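Side-chain contacts in ribonuclease J (Methanolobus psychrophilus R15, PDB 5HAB), which probably degrades RNA as an exoribonuclease of the beta-CASP branch of the metallo-beta-lactamase family: residues I100-G105 with A132-Q137; A183-S188 with K215-E220; L225-T230 with S439-M444; N275-F280 with K337-M342; M444-G449 with D454-L459. The protein carries 1 engineered substitution. All blocks are in the same frame, centred on the assembly; numbering follows the deposited sequence.

Contact 1: residues I100-G105 with A132-Q137; sequences IVCTHG and ALIKHQ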
# COMPACT_ATOMS: atom_id res chain seq x y z
N ILE B 100 40.73 9.92 5.82
CA ILE B 100 39.28 9.92 5.83
C ILE B 100 38.76 10.45 4.49
O ILE B 100 38.94 11.63 4.18
CB ILE B 100 38.74 10.76 6.99
CG1 ILE B 100 39.21 10.16 8.32
CG2 ILE B 100 37.23 10.85 6.93
CD1 ILE B 100 38.74 10.94 9.54
N VAL B 101 38.15 9.59 3.69
CA VAL B 101 37.61 10.03 2.41
C VAL B 101 36.13 10.38 2.54
O VAL B 101 35.36 9.66 3.17
CB VAL B 101 37.81 8.97 1.31
CG1 VAL B 101 37.17 9.43 0.00
CG2 VAL B 101 39.29 8.72 1.09
N CYS B 102 35.75 11.52 1.97
CA CYS B 102 34.34 11.89 1.85
C CYS B 102 33.98 11.97 0.38
O CYS B 102 34.46 12.84 -0.34
CB CYS B 102 34.07 13.22 2.54
SG CYS B 102 34.17 13.13 4.33
N THR B 103 33.11 11.07 -0.07
CA THR B 103 32.82 10.94 -1.49
C THR B 103 31.92 12.07 -1.99
O THR B 103 31.87 12.33 -3.19
CB THR B 103 32.18 9.59 -1.82
OG1 THR B 103 31.13 9.32 -0.88
CG2 THR B 103 33.21 8.47 -1.75
N HIS B 104 31.21 12.73 -1.08
CA HIS B 104 30.51 13.97 -1.41
C HIS B 104 30.13 14.74 -0.15
O HIS B 104 30.42 14.29 0.96
CB HIS B 104 29.26 13.71 -2.27
CG HIS B 104 28.19 12.91 -1.58
ND1 HIS B 104 27.57 13.33 -0.43
CD2 HIS B 104 27.62 11.72 -1.91
CE1 HIS B 104 26.67 12.43 -0.06
NE2 HIS B 104 26.68 11.45 -0.95
N GLY B 105 29.46 15.87 -0.32
CA GLY B 105 29.24 16.78 0.78
C GLY B 105 27.86 16.86 1.40
O GLY B 105 27.58 17.80 2.15
N ALA B 132 35.25 22.32 0.52
CA ALA B 132 34.73 23.62 0.93
C ALA B 132 33.61 23.46 1.94
O ALA B 132 33.58 24.17 2.95
CB ALA B 132 34.25 24.41 -0.28
N LEU B 133 32.68 22.54 1.69
CA LEU B 133 31.55 22.35 2.61
C LEU B 133 32.00 21.81 3.97
O LEU B 133 31.47 22.21 5.01
CB LEU B 133 30.52 21.40 2.01
CG LEU B 133 29.78 21.92 0.78
CD1 LEU B 133 29.11 20.77 0.07
CD2 LEU B 133 28.79 23.00 1.16
N ILE B 134 32.97 20.90 3.94
CA ILE B 134 33.53 20.36 5.17
C ILE B 134 34.22 21.47 5.95
O ILE B 134 34.02 21.59 7.16
CB ILE B 134 34.49 19.19 4.90
CG1 ILE B 134 33.74 18.00 4.30
CG2 ILE B 134 35.15 18.76 6.19
CD1 ILE B 134 34.66 16.87 3.87
N LYS B 135 35.03 22.29 5.28
CA LYS B 135 35.68 23.41 5.96
C LYS B 135 34.68 24.36 6.58
O LYS B 135 34.79 24.71 7.76
CB LYS B 135 36.60 24.20 5.03
CG LYS B 135 37.84 23.47 4.59
CD LYS B 135 38.71 24.36 3.74
CE LYS B 135 39.86 23.58 3.13
NZ LYS B 135 40.68 24.41 2.21
N HIS B 136 33.70 24.79 5.79
CA HIS B 136 32.69 25.72 6.28
C HIS B 136 31.93 25.13 7.46
O HIS B 136 31.49 25.85 8.34
CB HIS B 136 31.71 26.12 5.16
CG HIS B 136 32.34 26.96 4.10
ND1 HIS B 136 31.67 27.34 2.95
CD2 HIS B 136 33.58 27.49 3.99
CE1 HIS B 136 32.47 28.06 2.19
NE2 HIS B 136 33.64 28.17 2.80
N GLN B 137 31.81 23.81 7.48
CA GLN B 137 31.08 23.16 8.57
C GLN B 137 31.93 23.04 9.84
O GLN B 137 31.45 23.29 10.94
CB GLN B 137 30.59 21.78 8.12
CG GLN B 137 30.11 20.89 9.24
CD GLN B 137 29.44 19.64 8.72
OE1 GLN B 137 30.10 18.62 8.49
NE2 GLN B 137 28.13 19.70 8.52

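Contact 2: residues A183-S188 with K215-E220; sequences AIHTPS and KELGKE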
# COMPACT_ATOMS: atom_id res chain seq x y z
N ALA B 183 38.55 4.46 -5.52
CA ALA B 183 39.29 3.22 -5.69
C ALA B 183 40.55 3.24 -4.83
O ALA B 183 41.41 4.11 -4.97
CB ALA B 183 39.65 2.99 -7.15
N ILE B 184 40.65 2.28 -3.92
CA ILE B 184 41.82 2.10 -3.08
C ILE B 184 42.72 1.05 -3.71
O ILE B 184 42.41 -0.14 -3.70
CB ILE B 184 41.42 1.73 -1.65
CG1 ILE B 184 40.58 2.85 -1.04
CG2 ILE B 184 42.65 1.45 -0.80
CD1 ILE B 184 40.04 2.53 0.32
N HIS B 185 43.83 1.49 -4.29
CA HIS B 185 44.77 0.58 -4.92
C HIS B 185 45.74 0.02 -3.89
O HIS B 185 46.39 0.77 -3.13
CB HIS B 185 45.54 1.28 -6.04
CG HIS B 185 44.65 1.80 -7.14
ND1 HIS B 185 44.25 1.02 -8.20
CD2 HIS B 185 44.10 3.02 -7.33
CE1 HIS B 185 43.49 1.74 -9.00
NE2 HIS B 185 43.38 2.96 -8.50
N THR B 186 45.82 -1.31 -3.89
CA THR B 186 46.67 -2.09 -3.00
C THR B 186 47.58 -2.96 -3.87
O THR B 186 47.29 -3.16 -5.05
CB THR B 186 45.85 -3.00 -2.06
OG1 THR B 186 45.46 -4.18 -2.77
CG2 THR B 186 44.62 -2.28 -1.53
N PRO B 187 48.67 -3.50 -3.28
CA PRO B 187 49.54 -4.40 -4.06
C PRO B 187 48.83 -5.62 -4.65
O PRO B 187 49.35 -6.21 -5.59
CB PRO B 187 50.60 -4.83 -3.04
CG PRO B 187 50.07 -4.43 -1.70
CD PRO B 187 49.22 -3.24 -1.95
N SER B 188 47.67 -5.99 -4.10
CA SER B 188 46.93 -7.15 -4.61
C SER B 188 45.75 -6.75 -5.50
O SER B 188 45.03 -7.62 -5.99
CB SER B 188 46.42 -8.01 -3.45
OG SER B 188 47.44 -8.83 -2.93
N LYS B 215 35.78 0.18 -16.79
CA LYS B 215 36.12 -1.03 -17.53
C LYS B 215 37.59 -1.39 -17.33
O LYS B 215 37.93 -2.56 -17.08
CB LYS B 215 35.82 -0.84 -19.02
CG LYS B 215 34.36 -0.61 -19.35
CD LYS B 215 34.16 -0.47 -20.85
CE LYS B 215 32.76 0.02 -21.18
NZ LYS B 215 32.57 0.18 -22.65
N GLU B 216 38.45 -0.38 -17.44
CA GLU B 216 39.88 -0.57 -17.18
C GLU B 216 40.12 -1.16 -15.80
O GLU B 216 40.85 -2.13 -15.68
CB GLU B 216 40.63 0.76 -17.33
CG GLU B 216 40.80 1.20 -18.78
CD GLU B 216 41.66 2.44 -18.90
OE1 GLU B 216 41.78 3.19 -17.91
OE2 GLU B 216 42.23 2.67 -20.00
N LEU B 217 39.52 -0.56 -14.77
CA LEU B 217 39.60 -1.08 -13.40
C LEU B 217 39.19 -2.53 -13.34
O LEU B 217 39.84 -3.35 -12.69
CB LEU B 217 38.73 -0.26 -12.44
CG LEU B 217 39.38 0.86 -11.65
CD1 LEU B 217 38.33 1.54 -10.80
CD2 LEU B 217 40.49 0.31 -10.77
N GLY B 218 38.07 -2.84 -13.99
CA GLY B 218 37.60 -4.21 -14.10
C GLY B 218 38.69 -5.14 -14.60
O GLY B 218 38.90 -6.22 -14.05
N LYS B 219 39.38 -4.72 -15.66
CA LYS B 219 40.43 -5.55 -16.25
C LYS B 219 41.71 -5.61 -15.40
O LYS B 219 42.42 -6.61 -15.41
CB LYS B 219 40.75 -5.04 -17.66
CG LYS B 219 39.59 -5.25 -18.63
CD LYS B 219 39.78 -4.48 -19.92
CE LYS B 219 38.53 -4.59 -20.79
NZ LYS B 219 38.50 -3.55 -21.85
N GLU B 220 41.98 -4.54 -14.66
CA GLU B 220 43.18 -4.47 -13.81
C GLU B 220 43.04 -5.35 -12.58
O GLU B 220 44.02 -5.91 -12.09
CB GLU B 220 43.45 -3.02 -13.40
CG GLU B 220 43.85 -2.11 -14.54
CD GLU B 220 43.81 -0.64 -14.17
OE1 GLU B 220 43.69 -0.33 -12.96
OE2 GLU B 220 43.89 0.21 -15.08

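Contact 3: residues L225-T230 with S439-M444; sequences LITEST and SEYIQM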
# COMPACT_ATOMS: atom_id res chain seq x y z
N LEU B 225 33.89 -4.74 -4.26
CA LEU B 225 33.05 -3.58 -4.53
C LEU B 225 32.12 -3.37 -3.35
O LEU B 225 31.40 -4.28 -2.95
CB LEU B 225 32.26 -3.77 -5.83
CG LEU B 225 31.14 -2.77 -6.11
CD1 LEU B 225 31.69 -1.36 -6.24
CD2 LEU B 225 30.35 -3.15 -7.36
N ILE B 226 32.17 -2.17 -2.78
CA ILE B 226 31.18 -1.74 -1.81
C ILE B 226 30.27 -0.79 -2.55
O ILE B 226 30.73 0.24 -3.06
CB ILE B 226 31.81 -1.06 -0.58
CG1 ILE B 226 32.70 -2.05 0.19
CG2 ILE B 226 30.74 -0.44 0.31
CD1 ILE B 226 34.17 -1.98 -0.18
N THR B 227 28.99 -1.13 -2.65
CA THR B 227 28.08 -0.31 -3.43
C THR B 227 26.73 -0.24 -2.73
O THR B 227 26.37 -1.13 -1.96
CB THR B 227 27.94 -0.84 -4.88
OG1 THR B 227 27.22 0.11 -5.68
CG2 THR B 227 27.22 -2.18 -4.92
N GLU B 228 26.01 0.85 -2.96
CA GLU B 228 24.72 1.08 -2.32
C GLU B 228 23.67 0.07 -2.79
O GLU B 228 23.73 -0.41 -3.92
CB GLU B 228 24.24 2.51 -2.60
CG GLU B 228 23.94 2.76 -4.07
CD GLU B 228 23.06 3.98 -4.29
OE1 GLU B 228 23.50 5.09 -3.97
OE2 GLU B 228 21.92 3.82 -4.77
N SER B 229 22.72 -0.25 -1.92
CA SER B 229 21.61 -1.11 -2.32
C SER B 229 20.30 -0.34 -2.31
O SER B 229 19.25 -0.91 -2.57
CB SER B 229 21.52 -2.31 -1.38
OG SER B 229 21.16 -1.89 -0.08
N THR B 230 20.39 0.96 -2.02
CA THR B 230 19.25 1.83 -1.75
C THR B 230 18.05 1.68 -2.70
O THR B 230 16.92 1.56 -2.25
CB THR B 230 19.69 3.32 -1.79
OG1 THR B 230 20.86 3.49 -0.99
CG2 THR B 230 18.59 4.22 -1.25
N SER B 439 18.82 -7.29 0.67
CA SER B 439 18.19 -8.49 0.11
C SER B 439 17.87 -8.31 -1.37
O SER B 439 18.10 -9.22 -2.19
CB SER B 439 16.91 -8.83 0.88
OG SER B 439 17.20 -9.08 2.24
N GLU B 440 17.35 -7.13 -1.70
CA GLU B 440 17.09 -6.82 -3.12
C GLU B 440 18.39 -6.94 -3.91
O GLU B 440 18.47 -7.64 -4.95
CB GLU B 440 16.53 -5.40 -3.29
CG GLU B 440 15.42 -5.00 -2.33
CD GLU B 440 14.06 -5.52 -2.74
OE1 GLU B 440 13.94 -6.07 -3.85
OE2 GLU B 440 13.11 -5.34 -1.94
N TYR B 441 19.43 -6.26 -3.39
CA TYR B 441 20.70 -6.24 -4.09
C TYR B 441 21.23 -7.66 -4.28
O TYR B 441 21.73 -8.00 -5.35
CB TYR B 441 21.76 -5.40 -3.35
CG TYR B 441 23.01 -5.29 -4.19
CD1 TYR B 441 24.00 -6.28 -4.15
CD2 TYR B 441 23.18 -4.24 -5.08
CE1 TYR B 441 25.12 -6.20 -4.95
CE2 TYR B 441 24.31 -4.14 -5.87
CZ TYR B 441 25.27 -5.13 -5.81
OH TYR B 441 26.39 -5.04 -6.61
N ILE B 442 21.10 -8.47 -3.24
CA ILE B 442 21.60 -9.84 -3.22
C ILE B 442 20.95 -10.65 -4.33
O ILE B 442 21.64 -11.40 -5.02
CB ILE B 442 21.34 -10.50 -1.84
CG1 ILE B 442 22.35 -9.99 -0.81
CG2 ILE B 442 21.36 -12.02 -1.95
CD1 ILE B 442 21.98 -10.34 0.62
N GLN B 443 19.64 -10.49 -4.51
CA GLN B 443 18.97 -11.24 -5.58
C GLN B 443 19.48 -10.81 -6.96
O GLN B 443 19.79 -11.66 -7.83
CB GLN B 443 17.46 -11.09 -5.47
CG GLN B 443 16.91 -11.80 -4.24
CD GLN B 443 15.40 -11.69 -4.09
OE1 GLN B 443 14.85 -10.59 -4.07
NE2 GLN B 443 14.74 -12.83 -3.97
N MET B 444 19.59 -9.50 -7.16
CA MET B 444 20.20 -9.01 -8.40
C MET B 444 21.61 -9.59 -8.65
O MET B 444 21.91 -10.06 -9.75
CB MET B 444 20.24 -7.48 -8.40
CG MET B 444 20.74 -6.85 -9.70
SD MET B 444 22.55 -6.81 -9.86
CE MET B 444 23.00 -5.89 -8.40

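Contact 4: residues N275-F280 with K337-M342; sequences NSIVQF and KYLPVM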
# COMPACT_ATOMS: atom_id res chain seq x y z
N ASN B 275 20.21 25.39 -10.17
CA ASN B 275 20.69 26.00 -11.40
C ASN B 275 19.58 26.06 -12.44
O ASN B 275 19.24 27.14 -12.95
CB ASN B 275 21.89 25.21 -11.95
CG ASN B 275 22.63 25.96 -13.05
OD1 ASN B 275 22.90 27.15 -12.92
ND2 ASN B 275 22.96 25.25 -14.13
N SER B 276 19.01 24.89 -12.73
CA SER B 276 17.89 24.79 -13.65
C SER B 276 16.80 25.79 -13.28
O SER B 276 16.29 26.51 -14.14
CB SER B 276 17.32 23.37 -13.67
OG SER B 276 18.16 22.50 -14.40
N ILE B 277 16.48 25.86 -12.00
CA ILE B 277 15.41 26.74 -11.54
C ILE B 277 15.72 28.21 -11.83
O ILE B 277 14.85 28.93 -12.33
CB ILE B 277 15.13 26.54 -10.05
CG1 ILE B 277 14.70 25.10 -9.78
CG2 ILE B 277 14.04 27.50 -9.58
CD1 ILE B 277 14.58 24.77 -8.32
N VAL B 278 16.94 28.66 -11.55
CA VAL B 278 17.23 30.09 -11.76
C VAL B 278 17.25 30.40 -13.26
O VAL B 278 16.80 31.48 -13.67
CB VAL B 278 18.54 30.54 -11.05
CG1 VAL B 278 18.46 30.26 -9.55
CG2 VAL B 278 19.77 29.89 -11.66
N GLN B 279 17.73 29.46 -14.07
CA GLN B 279 17.65 29.65 -15.52
C GLN B 279 16.19 29.79 -15.99
O GLN B 279 15.88 30.66 -16.82
CB GLN B 279 18.32 28.49 -16.26
CG GLN B 279 19.83 28.44 -16.10
CD GLN B 279 20.47 27.29 -16.85
OE1 GLN B 279 19.82 26.28 -17.13
NE2 GLN B 279 21.75 27.43 -17.18
N PHE B 280 15.32 28.94 -15.47
CA PHE B 280 13.90 29.03 -15.81
C PHE B 280 13.30 30.35 -15.36
O PHE B 280 12.43 30.90 -16.04
CB PHE B 280 13.12 27.87 -15.18
CG PHE B 280 13.52 26.53 -15.70
CD1 PHE B 280 13.97 26.40 -17.01
CD2 PHE B 280 13.44 25.41 -14.90
CE1 PHE B 280 14.34 25.16 -17.50
CE2 PHE B 280 13.81 24.17 -15.39
CZ PHE B 280 14.26 24.05 -16.69
N LYS B 337 6.28 38.81 -10.22
CA LYS B 337 7.54 39.35 -10.72
C LYS B 337 8.74 38.63 -10.12
O LYS B 337 9.89 38.94 -10.45
CB LYS B 337 7.62 40.85 -10.42
CG LYS B 337 6.70 41.72 -11.26
CD LYS B 337 6.85 43.20 -10.89
CE LYS B 337 5.77 44.06 -11.54
NZ LYS B 337 4.43 43.85 -10.91
N TYR B 338 8.48 37.66 -9.25
CA TYR B 338 9.56 36.97 -8.55
C TYR B 338 9.41 35.45 -8.57
O TYR B 338 8.30 34.91 -8.65
CB TYR B 338 9.64 37.46 -7.11
CG TYR B 338 10.05 38.90 -7.00
CD1 TYR B 338 11.38 39.28 -7.08
CD2 TYR B 338 9.10 39.90 -6.84
CE1 TYR B 338 11.76 40.60 -7.00
CE2 TYR B 338 9.46 41.23 -6.74
CZ TYR B 338 10.80 41.57 -6.82
OH TYR B 338 11.16 42.89 -6.74
N LEU B 339 10.55 34.77 -8.50
CA LEU B 339 10.56 33.33 -8.25
C LEU B 339 11.38 33.02 -7.02
O LEU B 339 12.58 32.75 -7.12
CB LEU B 339 11.12 32.57 -9.45
CG LEU B 339 10.93 31.06 -9.24
CD1 LEU B 339 9.45 30.73 -9.19
CD2 LEU B 339 11.67 30.24 -10.29
N PRO B 340 10.75 33.07 -5.84
CA PRO B 340 11.43 32.67 -4.60
C PRO B 340 11.85 31.20 -4.64
O PRO B 340 11.00 30.31 -4.76
CB PRO B 340 10.38 32.91 -3.51
CG PRO B 340 9.42 33.88 -4.11
CD PRO B 340 9.39 33.57 -5.58
N VAL B 341 13.16 30.96 -4.55
CA VAL B 341 13.70 29.61 -4.46
C VAL B 341 14.16 29.39 -3.03
O VAL B 341 15.21 29.91 -2.63
CB VAL B 341 14.85 29.41 -5.45
CG1 VAL B 341 15.28 27.95 -5.47
CG2 VAL B 341 14.46 29.88 -6.83
N MET B 342 13.41 28.61 -2.27
CA MET B 342 13.59 28.60 -0.82
C MET B 342 13.68 27.18 -0.26
O MET B 342 13.37 26.20 -0.94
CB MET B 342 12.44 29.36 -0.16
CG MET B 342 11.12 28.63 -0.20
SD MET B 342 9.85 29.56 0.67
CE MET B 342 10.00 31.14 -0.18

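Contact 5: residues M444-G449 with D454-L459; sequences MAEDAG and DTLHLL. With SO4 (sulfate ion), chain M.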
# COMPACT_ATOMS: atom_id res chain seq x y z
N MET B 444 19.59 -9.50 -7.16
CA MET B 444 20.20 -9.01 -8.40
C MET B 444 21.61 -9.59 -8.65
O MET B 444 21.91 -10.06 -9.75
CB MET B 444 20.24 -7.48 -8.40
CG MET B 444 20.74 -6.85 -9.70
SD MET B 444 22.55 -6.81 -9.86
CE MET B 444 23.00 -5.89 -8.40
N ALA B 445 22.46 -9.56 -7.63
CA ALA B 445 23.85 -10.00 -7.78
C ALA B 445 23.92 -11.50 -8.04
O ALA B 445 24.78 -11.96 -8.80
CB ALA B 445 24.66 -9.64 -6.54
N GLU B 446 23.03 -12.26 -7.42
CA GLU B 446 22.94 -13.69 -7.71
C GLU B 446 22.60 -13.90 -9.17
O GLU B 446 23.17 -14.78 -9.82
CB GLU B 446 21.91 -14.38 -6.81
CG GLU B 446 22.32 -14.48 -5.35
CD GLU B 446 21.23 -15.05 -4.47
OE1 GLU B 446 21.55 -15.69 -3.45
OE2 GLU B 446 20.04 -14.86 -4.79
N ASP B 447 21.69 -13.10 -9.72
CA ASP B 447 21.42 -13.19 -11.16
C ASP B 447 22.69 -12.91 -11.97
O ASP B 447 22.85 -13.44 -13.06
CB ASP B 447 20.31 -12.22 -11.58
CG ASP B 447 18.95 -12.65 -11.10
OD1 ASP B 447 18.81 -13.81 -10.66
OD2 ASP B 447 18.01 -11.82 -11.16
N ALA B 448 23.59 -12.09 -11.43
CA ALA B 448 24.81 -11.72 -12.15
C ALA B 448 25.91 -12.76 -11.95
O ALA B 448 27.03 -12.57 -12.42
CB ALA B 448 25.29 -10.35 -11.70
N GLY B 449 25.61 -13.84 -11.24
CA GLY B 449 26.58 -14.91 -11.04
C GLY B 449 27.24 -14.98 -9.68
O GLY B 449 28.02 -15.90 -9.43
N ASP B 454 30.05 -16.31 -0.29
CA ASP B 454 31.21 -16.75 -1.06
C ASP B 454 31.89 -15.56 -1.74
O ASP B 454 32.99 -15.17 -1.36
CB ASP B 454 30.78 -17.80 -2.09
CG ASP B 454 31.91 -18.20 -3.02
OD1 ASP B 454 33.08 -18.24 -2.57
OD2 ASP B 454 31.63 -18.49 -4.21
N THR B 455 31.21 -14.98 -2.73
CA THR B 455 31.70 -13.79 -3.42
C THR B 455 30.79 -12.59 -3.18
O THR B 455 31.02 -11.50 -3.70
CB THR B 455 31.78 -14.03 -4.93
OG1 THR B 455 30.48 -14.38 -5.41
CG2 THR B 455 32.75 -15.18 -5.23
N LEU B 456 29.74 -12.81 -2.40
CA LEU B 456 28.73 -11.79 -2.14
C LEU B 456 28.47 -11.79 -0.64
O LEU B 456 28.21 -12.84 -0.07
CB LEU B 456 27.44 -12.10 -2.92
CG LEU B 456 26.17 -11.31 -2.59
CD1 LEU B 456 26.28 -9.85 -3.03
CD2 LEU B 456 24.95 -11.96 -3.21
N HIS B 457 28.58 -10.63 -0.00
CA HIS B 457 28.61 -10.61 1.46
C HIS B 457 27.65 -9.63 2.11
O HIS B 457 27.63 -8.44 1.80
CB HIS B 457 30.04 -10.34 1.92
CG HIS B 457 31.05 -11.22 1.25
ND1 HIS B 457 31.38 -12.47 1.73
CD2 HIS B 457 31.74 -11.06 0.09
CE1 HIS B 457 32.26 -13.03 0.92
NE2 HIS B 457 32.49 -12.20 -0.08
N LEU B 458 26.86 -10.16 3.03
CA LEU B 458 25.90 -9.39 3.79
C LEU B 458 26.48 -9.00 5.14
O LEU B 458 26.63 -9.84 6.02
CB LEU B 458 24.60 -10.18 3.97
CG LEU B 458 23.51 -9.54 4.83
CD1 LEU B 458 23.18 -8.14 4.34
CD2 LEU B 458 22.27 -10.41 4.87
N LEU B 459 26.86 -7.73 5.28
CA LEU B 459 27.40 -7.22 6.53
C LEU B 459 26.38 -6.44 7.36
O LEU B 459 25.55 -5.70 6.82
CB LEU B 459 28.61 -6.32 6.24
CG LEU B 459 29.81 -6.96 5.54
CD1 LEU B 459 30.99 -6.00 5.54
CD2 LEU B 459 30.18 -8.27 6.23
S SO4 M . 30.57 -14.66 4.78
O1 SO4 M . 30.46 -13.87 3.56
O2 SO4 M . 30.95 -16.03 4.44
O3 SO4 M . 29.28 -14.67 5.48
O4 SO4 M . 31.59 -14.07 5.65

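Contact 1: residues I100-G105 with A132-Q137
Cys102 with Ile134, and Gly105 with Leu133, make up the packed, buried side of this contact, where strand 96-102 and the loop after it face helix 128-138. The terminal methyl of Ile134 meets both side-chain atoms of the cysteine, CD1 lying 3.8 Å from Cys102 SG and 3.9 Å from Cys102 CB. Ile134 reaches so far because its longer branch is extended (chi2 174°), which sends CD1 straight out from the helix towards the strand. Ile110 and Ile113, from the two short helices that follow the strand, pack on both partners and close the apolar cluster.

Three residues further on, in the loop, Leu133 approaches bare backbone. Its CD1 is 3.9 Å from Gly105 O and 4.1 Å from Gly105 CA, and because the glycine carries no side chain the two CA atoms, of Gly105 and Leu133, can come within 6.3 Å. Leu133 also touches Tyr298 of helix 293-304. The open side of the helix is quite different: Lys135 extends into solvent, and His136 is only partly buried against Arg297 and Thr301.

His104 leaves the loop away from the helix, bonded to Asp196 and stacked on His109. The loop thus packed begins the family's signature HxHxDH motif, whose second histidine is here the engineered Ala106, at the end of a core strand of the metallo-beta-lactamase fold.

Contact 2: residues A183-S188 with K215-E220
Strand 183-186, bearing Ala183 and His185, runs at 28° to helix 215-220, nearly in the same direction, with 12.0 Å between the axes at their closest. This is a helix lying on one face of a metallo-beta-lactamase sheet: helix 211-220 makes the beta-alpha-beta crossover from strand 189-194 to the parallel strand 222-228, and in doing so also passes over the neighbouring strand 179-186.

Leu217 carries the contact by dividing its two methyls. CD1 goes to Ala183 CB at 4.1 Å, while CD2 is directed to the imidazole of His185. The same leucine also touches Ala190, Val192 and Ile170, so it sits over several strands at once. Glu220, one turn along, borders the contact; its charge is taken up by a salt bridge to Arg213 of its own helix, and its OE1 stays 5.0 Å from His185 ND1.

With CG beside the backbone N (chi1 -60°), the histidine ring swings towards the helix. Its NE2 is hydrogen-bonded to Glu168 on the adjacent strand, and the carbon next to that nitrogen, His185 CE1, lies 3.8 Å from Leu217 CD2.

Contact 3: residues L225-T230 with S439-M444
Thr227 and Tyr441 meet with their side chains at about a right angle, the threonine methyl pointing at the outer end of the phenol. Thr227 CG2 is 3.4 Å from Tyr441 OH and 3.6 Å from Tyr441 CE2, so a single methyl spans the corner where hydroxyl joins ring; it approaches obliquely. The polar branch of the threonine is turned elsewhere, OG1 being hydrogen-bonded to Ala194 O on the neighbouring strand. Tyr441 reaches from the helix towards the sheet because its ring is swung opposite the main-chain nitrogen (chi1 -174°).

Strand 222-228 belongs to a mixed sheet of the metallo-beta-lactamase fold, and helix 435-447 packs over that sheet at its edge strand 427-431; Val428 and Pro430 of that strand also touch the tyrosine. At the base of the ring the backbones come closer, and Ser229 CB meets Tyr441 CB at 3.7 Å. Ser229 OG is bonded to His438, the residue just ahead of segment 439-444, which ties the loop after the strand to the same helix.

Further groups hem in the ring. Met444, one turn along, places its methyl CE 3.3 Å above one face, displaced towards the rim, and His416 of helix 413-423 meets the ring edge-to-face.

Contact 4: residues N275-F280 with K337-M342
Beside Ile277, which faces Leu339 and Val341 across this contact, Ser276 OG is gripped by two groups: a hydrogen bond with His245 ND1 and a weaker one with Ala272 O, a turn back along the helix. Ser276 O is occupied too. It accepts from Phe280 N at 2.9 Å, and it lies 3.1 Å above the plane of the Phe280 ring, offset towards the rim. The bond to His245 ties this side of the helix to helix 241-253, whereas the next residue turns to the sheet.

There Ile277 works through its shorter branch. CG2, anti to the backbone N, rests against two neighbouring side chains of strand 338-342 at once, lying 3.7 Å from Leu339 CD2 and 3.7 Å from Val341 CG2. The leucine meets the isoleucine at about a right angle, and its CD2 also comes to 4.0 Å from Ile277 O, resting against the helix backbone. Leu339 and Val341 alternate with Pro340, so both project from the same side of the strand.

Helix 271-283 connects the parallel strands 262-266 and 287-291, and strand 338-342 lies between them in the sheet; the beta-alpha-beta crossover therefore straddles the very strand that Ile277 touches. Val264 and Thr266 also receive Ile277, and Leu290 meets Val341. With methyl groups alone meeting between the side chains, the fit of helix to sheet probably rests on shape and on the exclusion of water from the beta-CASP core.

Contact 5: residues M444-G449 with D454-L459
Next to Leu456, which meets Ala445, the imidazole of His457 has a sulfate ion at its edge, with the sulfur in the plane of the ring and O1 near it. His457 ND1 donates to O1 along a fairly straight line, 163° at the hydrogen, but the modelled length of 2.5 Å is very short and its exact value is doubtful. The ion probably came from the crystallisation liquor. The other ring nitrogen, NE2, is hydrogen-bonded to His427 ND1, and the two imidazoles meet with their planes at about 35°. That bond holds the ring, and the sulfate may add a second hold at ND1.

Leu456, the preceding residue, is directed to the helix instead. Its CG stands anti to the backbone N (chi1 169°), which carries the forked end to Ala445: CD1 is 3.9 Å and CD2 4.1 Å from Ala445 CB, so both methyls of the fork rest on the one alanine methyl. Segment 454-459 is the return leg after helix 435-447, running beside strand 427-431 of the metallo-beta-lactamase domain before the chain enters its last strand, 464-469. The helix is finished by a Schellman motif, in which Gly449, at a positive phi, gives its N-H to Glu446 O at 3.0 Å.

Glu446 has two roles at this end. Its aliphatic part borders the leucine, with Glu446 CG 4.2 Å from Leu456 CD2, while its carboxylate OE2 forms a salt bridge to Arg460 of the third subunit. Leu458, two residues beyond Leu456, packs on Leu458 of that same neighbouring subunit.

Along the chain contacts 1, 2 and 3 open in series, contact 4 is nested within the loop that contact 3 closes, and contact 5 follows. Contacts 1, 2, 3 and 5 belong to the metallo-beta-lactamase part, but contact 1 lies on the seven-stranded sheet and contacts 2 and 3 reach the six-stranded one, where helix 211-220 leads into strand 222-228. Contacts 3 and 5, with centres 8 Å apart, share helix 435-447 and Met444 and touch through Ile442 and Leu456; both meet the third subunit. Contact 4 stands apart in the beta-CASP sheet, its centre 37 Å from that of contact 3. The beta-CASP domain is an insertion, after which the chain returns to complete the first domain.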